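PDB 6M7L: putative non-ribosomal peptide synthetase from Actinomadura parvosata subsp. kistnae, which probably takes part in non-ribosomal peptide synthesis through a condensation-type domain that may recruit a partner protein rather than form peptide bonds. Local coordinates for residues 256-261 / 416-421; 277-282 / 455-460; 59-64 / 98-103; 66-71 / 166-171. All blocks are in the same frame, centred on the assembly; numbering follows the deposited sequence.

Interaction 1 of 4, residues 256-261 / 416-421; sequences DSHARL and DHRTDE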
# COMPACT_ATOMS: atom_id res chain seq x y z
N ASP A 256 12.03 26.00 -8.28
CA ASP A 256 11.91 27.20 -9.10
C ASP A 256 11.64 26.85 -10.56
O ASP A 256 10.60 27.21 -11.12
CB ASP A 256 13.19 28.04 -8.98
CG ASP A 256 13.33 28.70 -7.63
OD1 ASP A 256 12.39 28.60 -6.82
OD2 ASP A 256 14.38 29.33 -7.38
N SER A 257 12.57 26.13 -11.19
CA SER A 257 12.38 25.72 -12.57
C SER A 257 11.23 24.73 -12.71
O SER A 257 10.57 24.70 -13.75
CB SER A 257 13.68 25.12 -13.12
OG SER A 257 14.77 25.99 -12.87
N HIS A 258 10.99 23.93 -11.67
CA HIS A 258 9.85 23.02 -11.69
C HIS A 258 8.53 23.79 -11.76
O HIS A 258 7.62 23.40 -12.50
CB HIS A 258 9.89 22.12 -10.45
CG HIS A 258 8.78 21.12 -10.37
ND1 HIS A 258 7.93 20.87 -11.42
CD2 HIS A 258 8.39 20.30 -9.36
CE1 HIS A 258 7.06 19.94 -11.06
NE2 HIS A 258 7.32 19.58 -9.82
N ALA A 259 8.42 24.88 -11.01
CA ALA A 259 7.20 25.67 -11.03
C ALA A 259 6.95 26.28 -12.40
O ALA A 259 5.81 26.31 -12.88
CB ALA A 259 7.26 26.76 -9.96
N ARG A 260 8.01 26.78 -13.05
CA ARG A 260 7.85 27.41 -14.36
C ARG A 260 7.41 26.41 -15.42
O ARG A 260 6.66 26.77 -16.34
CB ARG A 260 9.14 28.10 -14.77
CG ARG A 260 9.39 29.40 -14.02
CD ARG A 260 10.60 30.14 -14.57
NE ARG A 260 11.86 29.49 -14.21
CZ ARG A 260 12.49 29.66 -13.05
NH1 ARG A 260 11.98 30.48 -12.14
NH2 ARG A 260 13.63 29.03 -12.81
N LEU A 261 7.86 25.16 -15.32
CA LEU A 261 7.41 24.13 -16.26
C LEU A 261 5.95 23.77 -16.00
O LEU A 261 5.15 23.69 -16.94
CB LEU A 261 8.30 22.90 -16.16
CG LEU A 261 9.75 23.13 -16.59
CD1 LEU A 261 10.61 21.94 -16.22
CD2 LEU A 261 9.82 23.41 -18.08
N ASP A 416 7.24 13.71 -9.47
CA ASP A 416 6.66 15.05 -9.54
C ASP A 416 6.19 15.45 -8.14
O ASP A 416 5.02 15.30 -7.77
CB ASP A 416 5.52 15.08 -10.56
CG ASP A 416 4.99 16.48 -10.80
OD1 ASP A 416 5.61 17.45 -10.33
OD2 ASP A 416 3.94 16.60 -11.47
N HIS A 417 7.14 15.95 -7.35
CA HIS A 417 6.84 16.34 -5.98
C HIS A 417 5.96 17.59 -5.95
O HIS A 417 6.16 18.53 -6.72
CB HIS A 417 8.13 16.61 -5.20
CG HIS A 417 8.89 15.37 -4.85
ND1 HIS A 417 8.27 14.20 -4.45
CD2 HIS A 417 10.22 15.11 -4.84
CE1 HIS A 417 9.18 13.28 -4.20
NE2 HIS A 417 10.37 13.81 -4.44
N ARG A 418 4.98 17.59 -5.06
CA ARG A 418 4.04 18.69 -4.93
C ARG A 418 3.84 19.05 -3.46
O ARG A 418 3.95 18.20 -2.58
CB ARG A 418 2.68 18.36 -5.56
CG ARG A 418 2.72 18.06 -7.05
CD ARG A 418 3.18 19.27 -7.85
NE ARG A 418 3.13 19.00 -9.28
CZ ARG A 418 2.10 19.29 -10.06
NH1 ARG A 418 2.15 19.01 -11.36
NH2 ARG A 418 1.01 19.86 -9.55
N THR A 419 3.54 20.32 -3.22
CA THR A 419 3.02 20.74 -1.93
C THR A 419 1.56 20.33 -1.81
O THR A 419 0.91 19.98 -2.81
CB THR A 419 3.18 22.26 -1.76
OG1 THR A 419 4.43 22.68 -2.31
CG2 THR A 419 3.15 22.65 -0.28
N ASP A 420 1.04 20.36 -0.58
CA ASP A 420 -0.35 19.98 -0.35
C ASP A 420 -1.33 20.76 -1.21
O ASP A 420 -2.44 20.28 -1.47
CB ASP A 420 -0.70 20.17 1.13
CG ASP A 420 0.15 19.31 2.04
OD1 ASP A 420 1.35 19.60 2.19
OD2 ASP A 420 -0.39 18.33 2.60
N GLU A 421 -0.94 21.95 -1.68
CA GLU A 421 -1.78 22.75 -2.56
C GLU A 421 -1.64 22.38 -4.03
O GLU A 421 -2.37 22.93 -4.86
CB GLU A 421 -1.45 24.24 -2.37
CG GLU A 421 -1.46 24.72 -0.93
CD GLU A 421 -2.86 24.81 -0.34
OE1 GLU A 421 -3.51 23.75 -0.16
OE2 GLU A 421 -3.31 25.94 -0.07

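Interaction 2 of 4, residues 277-282 / 455-460; sequences HAALAM and EQVGAA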
# COMPACT_ATOMS: atom_id res chain seq x y z
N HIS A 277 8.35 15.90 -21.41
CA HIS A 277 8.34 15.29 -22.74
C HIS A 277 8.84 16.28 -23.79
O HIS A 277 9.69 15.94 -24.62
CB HIS A 277 6.93 14.81 -23.07
CG HIS A 277 6.79 14.14 -24.40
ND1 HIS A 277 7.83 14.01 -25.29
CD2 HIS A 277 5.72 13.56 -24.99
CE1 HIS A 277 7.41 13.38 -26.37
NE2 HIS A 277 6.13 13.10 -26.21
N ALA A 278 8.33 17.51 -23.75
CA ALA A 278 8.75 18.52 -24.72
C ALA A 278 10.23 18.85 -24.55
O ALA A 278 10.97 18.93 -25.54
CB ALA A 278 7.89 19.77 -24.58
N ALA A 279 10.67 19.05 -23.31
CA ALA A 279 12.08 19.35 -23.06
C ALA A 279 12.98 18.24 -23.56
O ALA A 279 13.95 18.48 -24.28
CB ALA A 279 12.30 19.60 -21.57
N LEU A 280 12.66 16.99 -23.19
CA LEU A 280 13.47 15.86 -23.63
C LEU A 280 13.47 15.74 -25.15
O LEU A 280 14.49 15.41 -25.76
CB LEU A 280 12.94 14.57 -22.99
CG LEU A 280 13.77 13.29 -23.12
CD1 LEU A 280 15.14 13.46 -22.50
CD2 LEU A 280 13.03 12.13 -22.48
N ALA A 281 12.32 16.01 -25.78
CA ALA A 281 12.24 15.95 -27.24
C ALA A 281 13.14 16.99 -27.89
O ALA A 281 13.67 16.76 -28.99
CB ALA A 281 10.79 16.14 -27.69
N MET A 282 13.32 18.15 -27.25
CA MET A 282 14.25 19.14 -27.77
C MET A 282 15.69 18.68 -27.62
O MET A 282 16.50 18.81 -28.55
CB MET A 282 14.05 20.48 -27.06
CG MET A 282 12.64 21.04 -27.18
SD MET A 282 12.42 22.62 -26.34
CE MET A 282 13.38 23.70 -27.39
N GLU A 455 15.70 24.08 -17.18
CA GLU A 455 15.75 25.40 -16.58
C GLU A 455 15.61 26.50 -17.63
O GLU A 455 15.02 27.55 -17.35
CB GLU A 455 17.05 25.57 -15.80
CG GLU A 455 17.16 24.67 -14.58
CD GLU A 455 18.50 24.80 -13.88
OE1 GLU A 455 19.49 25.17 -14.54
OE2 GLU A 455 18.56 24.52 -12.66
N GLN A 456 16.13 26.27 -18.84
CA GLN A 456 16.07 27.30 -19.87
C GLN A 456 14.65 27.49 -20.39
O GLN A 456 14.13 28.61 -20.39
CB GLN A 456 17.03 26.96 -21.01
CG GLN A 456 17.03 27.99 -22.13
CD GLN A 456 18.17 27.78 -23.10
OE1 GLN A 456 18.89 26.78 -23.02
NE2 GLN A 456 18.36 28.73 -24.01
N VAL A 457 14.02 26.41 -20.84
CA VAL A 457 12.68 26.53 -21.42
C VAL A 457 11.66 26.94 -20.37
O VAL A 457 10.63 27.54 -20.69
CB VAL A 457 12.27 25.22 -22.13
CG1 VAL A 457 13.24 24.89 -23.25
CG2 VAL A 457 12.19 24.08 -21.13
N GLY A 458 11.92 26.62 -19.10
CA GLY A 458 11.03 27.10 -18.05
C GLY A 458 11.09 28.60 -17.88
O GLY A 458 10.06 29.26 -17.76
N ALA A 459 12.30 29.17 -17.90
CA ALA A 459 12.49 30.60 -17.75
C ALA A 459 12.27 31.37 -19.05
O ALA A 459 12.21 32.60 -19.01
CB ALA A 459 13.90 30.89 -17.22
N ALA A 460 12.16 30.69 -20.19
CA ALA A 460 11.91 31.34 -21.47
C ALA A 460 11.18 30.37 -22.39
O ALA A 460 11.77 29.78 -23.30
CB ALA A 460 13.21 31.82 -22.11

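Interaction 3 of 4, residues 59-64 / 98-103; sequences DALAGA and PPLEIC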
# COMPACT_ATOMS: atom_id res chain seq x y z
N ASP A 59 10.69 -25.02 5.15
CA ASP A 59 9.70 -25.89 4.51
C ASP A 59 8.37 -25.18 4.32
O ASP A 59 7.62 -25.52 3.40
CB ASP A 59 9.52 -27.17 5.32
CG ASP A 59 10.72 -28.09 5.22
OD1 ASP A 59 11.65 -27.96 6.04
OD2 ASP A 59 10.74 -28.94 4.30
N ALA A 60 8.06 -24.19 5.17
CA ALA A 60 6.87 -23.38 4.94
C ALA A 60 7.09 -22.40 3.80
O ALA A 60 6.18 -22.15 3.00
CB ALA A 60 6.48 -22.64 6.22
N LEU A 61 8.30 -21.83 3.71
CA LEU A 61 8.62 -20.95 2.59
C LEU A 61 8.52 -21.69 1.26
O LEU A 61 8.02 -21.14 0.27
CB LEU A 61 10.03 -20.37 2.77
CG LEU A 61 10.67 -19.71 1.55
CD1 LEU A 61 9.97 -18.41 1.19
CD2 LEU A 61 12.15 -19.48 1.80
N ALA A 62 8.98 -22.95 1.22
CA ALA A 62 8.83 -23.75 0.02
C ALA A 62 7.36 -24.01 -0.30
O ALA A 62 6.95 -23.90 -1.46
CB ALA A 62 9.59 -25.07 0.17
N GLY A 63 6.57 -24.34 0.71
CA GLY A 63 5.15 -24.53 0.49
C GLY A 63 4.45 -23.25 0.06
O GLY A 63 3.59 -23.27 -0.82
N ALA A 64 4.83 -22.12 0.66
CA ALA A 64 4.23 -20.84 0.29
C ALA A 64 4.58 -20.47 -1.15
O ALA A 64 3.73 -19.95 -1.88
CB ALA A 64 4.68 -19.75 1.25
N PRO A 98 7.94 -23.60 -8.28
CA PRO A 98 9.20 -22.94 -8.60
C PRO A 98 10.35 -23.63 -7.90
O PRO A 98 10.19 -24.16 -6.78
CB PRO A 98 8.99 -21.51 -8.06
CG PRO A 98 8.05 -21.70 -6.92
CD PRO A 98 7.10 -22.77 -7.39
N PRO A 99 11.52 -23.69 -8.53
CA PRO A 99 12.70 -24.18 -7.82
C PRO A 99 13.12 -23.21 -6.72
O PRO A 99 12.90 -22.00 -6.81
CB PRO A 99 13.77 -24.28 -8.91
CG PRO A 99 13.30 -23.36 -9.99
CD PRO A 99 11.80 -23.40 -9.94
N LEU A 100 13.71 -23.77 -5.67
CA LEU A 100 14.17 -22.99 -4.51
C LEU A 100 15.61 -23.38 -4.22
O LEU A 100 15.87 -24.40 -3.58
CB LEU A 100 13.28 -23.24 -3.30
CG LEU A 100 13.76 -22.63 -1.98
CD1 LEU A 100 13.91 -21.11 -2.09
CD2 LEU A 100 12.83 -22.99 -0.83
N GLU A 101 16.55 -22.56 -4.68
CA GLU A 101 17.95 -22.75 -4.34
C GLU A 101 18.21 -22.25 -2.93
O GLU A 101 17.73 -21.19 -2.52
CB GLU A 101 18.86 -22.01 -5.33
CG GLU A 101 20.33 -22.04 -4.93
CD GLU A 101 21.20 -21.15 -5.79
OE1 GLU A 101 22.44 -21.26 -5.70
OE2 GLU A 101 20.64 -20.34 -6.57
N ILE A 102 18.98 -23.04 -2.18
CA ILE A 102 19.43 -22.67 -0.84
C ILE A 102 20.94 -22.54 -0.92
O ILE A 102 21.66 -23.55 -1.06
CB ILE A 102 18.99 -23.69 0.21
CG1 ILE A 102 17.46 -23.67 0.35
CG2 ILE A 102 19.66 -23.40 1.55
CD1 ILE A 102 16.91 -24.72 1.28
N CYS A 103 21.44 -21.31 -0.84
CA CYS A 103 22.84 -21.00 -1.10
C CYS A 103 23.42 -20.23 0.07
O CYS A 103 23.37 -18.99 0.11
CB CYS A 103 22.98 -20.21 -2.40
SG CYS A 103 24.64 -19.59 -2.74

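Interaction 4 of 4, residues 66-71 / 166-171; sequences ADVGGR and AAAYGA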
# COMPACT_ATOMS: atom_id res chain seq x y z
N ALA A 66 5.14 -22.60 -3.59
CA ALA A 66 4.24 -23.42 -4.39
C ALA A 66 2.81 -22.90 -4.35
O ALA A 66 2.08 -23.03 -5.33
CB ALA A 66 4.30 -24.87 -3.92
N ASP A 67 2.40 -22.32 -3.22
CA ASP A 67 1.04 -21.79 -3.10
C ASP A 67 0.83 -20.58 -4.00
O ASP A 67 -0.23 -20.44 -4.63
CB ASP A 67 0.73 -21.43 -1.65
CG ASP A 67 0.64 -22.64 -0.76
OD1 ASP A 67 0.24 -23.72 -1.25
OD2 ASP A 67 0.98 -22.53 0.44
N VAL A 68 1.83 -19.69 -4.08
CA VAL A 68 1.75 -18.58 -5.01
C VAL A 68 1.64 -19.10 -6.44
O VAL A 68 0.86 -18.58 -7.25
CB VAL A 68 2.97 -17.65 -4.84
CG1 VAL A 68 2.89 -16.48 -5.80
CG2 VAL A 68 3.07 -17.18 -3.41
N GLY A 69 2.43 -20.13 -6.77
CA GLY A 69 2.32 -20.73 -8.09
C GLY A 69 0.96 -21.35 -8.34
O GLY A 69 0.41 -21.24 -9.44
N GLY A 70 0.39 -22.01 -7.32
CA GLY A 70 -0.95 -22.54 -7.46
C GLY A 70 -2.00 -21.46 -7.62
O GLY A 70 -3.01 -21.66 -8.30
N ARG A 71 -1.77 -20.29 -7.01
CA ARG A 71 -2.74 -19.21 -7.08
C ARG A 71 -2.74 -18.55 -8.45
O ARG A 71 -3.80 -18.16 -8.96
CB ARG A 71 -2.45 -18.19 -5.98
CG ARG A 71 -3.25 -16.90 -6.06
CD ARG A 71 -3.00 -16.06 -4.81
NE ARG A 71 -3.65 -14.76 -4.88
CZ ARG A 71 -4.91 -14.53 -4.50
NH1 ARG A 71 -5.42 -13.30 -4.60
NH2 ARG A 71 -5.66 -15.52 -4.04
N ALA A 166 3.71 -13.47 1.12
CA ALA A 166 3.55 -13.21 2.54
C ALA A 166 2.27 -13.85 3.07
O ALA A 166 2.28 -14.46 4.15
CB ALA A 166 3.54 -11.70 2.80
N ALA A 167 1.17 -13.72 2.33
CA ALA A 167 -0.08 -14.33 2.76
C ALA A 167 0.03 -15.84 2.85
O ALA A 167 -0.48 -16.46 3.79
CB ALA A 167 -1.21 -13.93 1.81
N ALA A 168 0.72 -16.46 1.88
CA ALA A 168 0.85 -17.91 1.89
C ALA A 168 1.81 -18.37 2.98
O ALA A 168 1.61 -19.43 3.59
CB ALA A 168 1.32 -18.40 0.52
N TYR A 169 2.86 -17.59 3.24
CA TYR A 169 3.83 -18.00 4.26
C TYR A 169 3.22 -17.94 5.66
O TYR A 169 3.47 -18.82 6.48
CB TYR A 169 5.08 -17.13 4.20
CG TYR A 169 6.09 -17.47 5.27
CD1 TYR A 169 6.84 -18.64 5.20
CD2 TYR A 169 6.28 -16.63 6.36
CE1 TYR A 169 7.75 -18.96 6.19
CE2 TYR A 169 7.20 -16.94 7.35
CZ TYR A 169 7.93 -18.11 7.25
OH TYR A 169 8.85 -18.42 8.23
N GLY A 170 2.42 -16.91 5.94
CA GLY A 170 1.79 -16.81 7.24
C GLY A 170 0.91 -18.00 7.56
O GLY A 170 0.86 -18.45 8.71
N ALA A 171 0.22 -18.53 6.55
CA ALA A 171 -0.57 -19.73 6.76
C ALA A 171 0.30 -20.98 6.83
O ALA A 171 0.06 -21.86 7.67
CB ALA A 171 -1.61 -19.87 5.65

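Interaction 1 of 4, residues 256-261 / 416-421
His258 and Asp416 both turn their first torsion to the extended setting, with CG opposite the backbone N (chi1 -179° and -173°). The imidazole thereby leaves helix 255-267 for the end of strand 410-418, and the carboxylate swings round to receive it. The two side chains cross at about a right angle. Asp416 OD1 lies at the edge of the ring, 2.8 Å from His258 NE2. This hydrogen bond is weak and bent (119° at the hydrogen). NE2 has a second weak acceptor, the backbone His417 O, at 3.5 Å. The same OD1 also accepts a straight bond from Arg418 NE at 3.1 Å. This donor comes from above the carboxylate plane, while OD1 lies within the guanidinium plane. Arg418 NH1 adds a weak, bent bond to Asp416 OD2 at 3.0 Å, part of the same salt bridge, and Arg418 NH2 is held by Gly422 O. Met272 packs against His258, Asp416 and Arg418. The buried Asp416 thus ties helix to strand by sharing OD1 between an imidazole and a guanidinium. Its negative charge is probably balanced chiefly by Arg418, and may also favour a proton on His258 NE2.

Interaction 2 of 4, residues 277-282 / 455-460
This is a small, buried, purely apolar contact between two helices, in the part of the condensation domain built round the four-stranded sheet that contains strands 246-253 and 410-418. One partner is a turn of helix 272-288. The other is the last turn of helix 440-459. The backbones come closest at Ala279 and Val457, whose CA atoms are 7.4 Å apart. Val457 carries the contact alone on its side and divides its two methyls between two residues one turn apart. CG1 meets the sulfur of Met282, with SD 3.9 Å from Val457 CG1. These two side chains reach toward each other tip to tip. The Met282 chain is extended at chi2 and bends at chi3 (70°). SD makes the nearest approach, with the terminal methyl close beside it. The other branch, Val457 CG2, lies on the side of Ala279, and the looser gap from CG2 to Ala279 CB is 4.5 Å. Ala279 offers its methyl alone, while Met282 reaches across with a long chain. Further apolar groups surround the pair. Phe331 and Leu261 touch Val457, and Ile334, Leu453 and Leu465 touch Met282. Just beyond Val457 the helix ends, and Ala460 leaves helical geometry. Such helix packing, joined to a mixed sheet, belongs to the C-terminal subdomain of condensation domains, a fold related to chloramphenicol acetyltransferase and other CoA-dependent acyltransferases.

Interaction 3 of 4, residues 59-64 / 98-103
Ala62 and Leu100 mark the closest backbone approach between helix 58-71 and the short strand 100-102, with CA atoms 7.0 Å apart. The segments run in broadly opposed directions. The setting is a helix laid against a mixed sheet, in the N-terminal subdomain of the condensation fold, which resembles chloramphenicol acetyltransferase. Strand 100-102 is the outermost strand on its side of that sheet within the chain. It is joined to strand 130-136 by backbone bonds, with Glu101 paired to Ala132 and Leu134. The strand therefore has its inner edge in the sheet, while Leu100 projects from one face toward the helix. Glu101 leaves from the other face, where its carboxylate forms a salt bridge with Arg117 and a hydrogen bond with His133. The contact itself is apolar. Leu100 holds CG opposite the backbone N (chi1 172°), which carries the end of the side chain across to the helix. The CB of Leu61 does not point at the strand, but the end of its side chain comes nearer to it. Leu65, one turn further along the same helix, also touches Leu100 and extends the greasy patch. A single methyl, Leu100 CD2, does nearly all the touching. It lies 4.0 Å from Ala62 CB and 4.2 Å from Ala62 CA, and meets Leu61 methyl to methyl, with CD2 of Leu61 and CD2 of Leu100 4.4 Å apart.

Interaction 4 of 4, residues 66-71 / 166-171
The methyl of Ala168 points toward helix 58-71 and meets Asp67 and Val68 there. Asp67 directs its CB toward the facing helix, and Asp67 CB lies 3.8 Å from Ala168 CB. With CG opposite its own carbonyl carbon (chi1 -68°), the carboxylate runs on past the alanine. Asp67 OD2 skirts the methyl, 4.1 Å from Ala168 CB, and goes on to a salt bridge with Arg172 NE. The aspartate thus uses its aliphatic part for packing and its charged end for the C-terminal end of helix 155-172. Val68 sits beside it and touches more loosely through one branch, with Val68 CG2 4.5 Å from Ala168 CB. It also packs on Leu161 and Leu165. Ala168 brings only a methyl, consistent with backbones this close: Asp67 CA and Ala168 CA are 6.3 Å apart. The pair of helices belongs to the N-terminal subdomain of the condensation fold, the half built round the five-stranded mixed sheet. A second ionic link lies one turn on, where Arg71 NE pairs with Asp164 OD2. The same stretch of helix 155-172 also meets a different protein chain, with Ala167 against its backbone and Ala171 against one of its acidic side chains.

From the N terminus, interactions 3 and 4 both start on helix 58-71. Interaction 3 closes a short loop back to edge strand 100-102. Interaction 4 closes a longer one to helix 155-172, and the two cross. They also touch, through Ala64 against Ala168 and Tyr169, and tie helices and sheet of the N-terminal half together. Both are closed before the next pair opens. Interactions 1 and 2 start on the successive helices 255-267 and 272-288 and close over long loops to strand 410-418 and helix 440-459. These also cross and touch, within the C-terminal half. The centres of the two pairs lie about 42 to 50 Å apart.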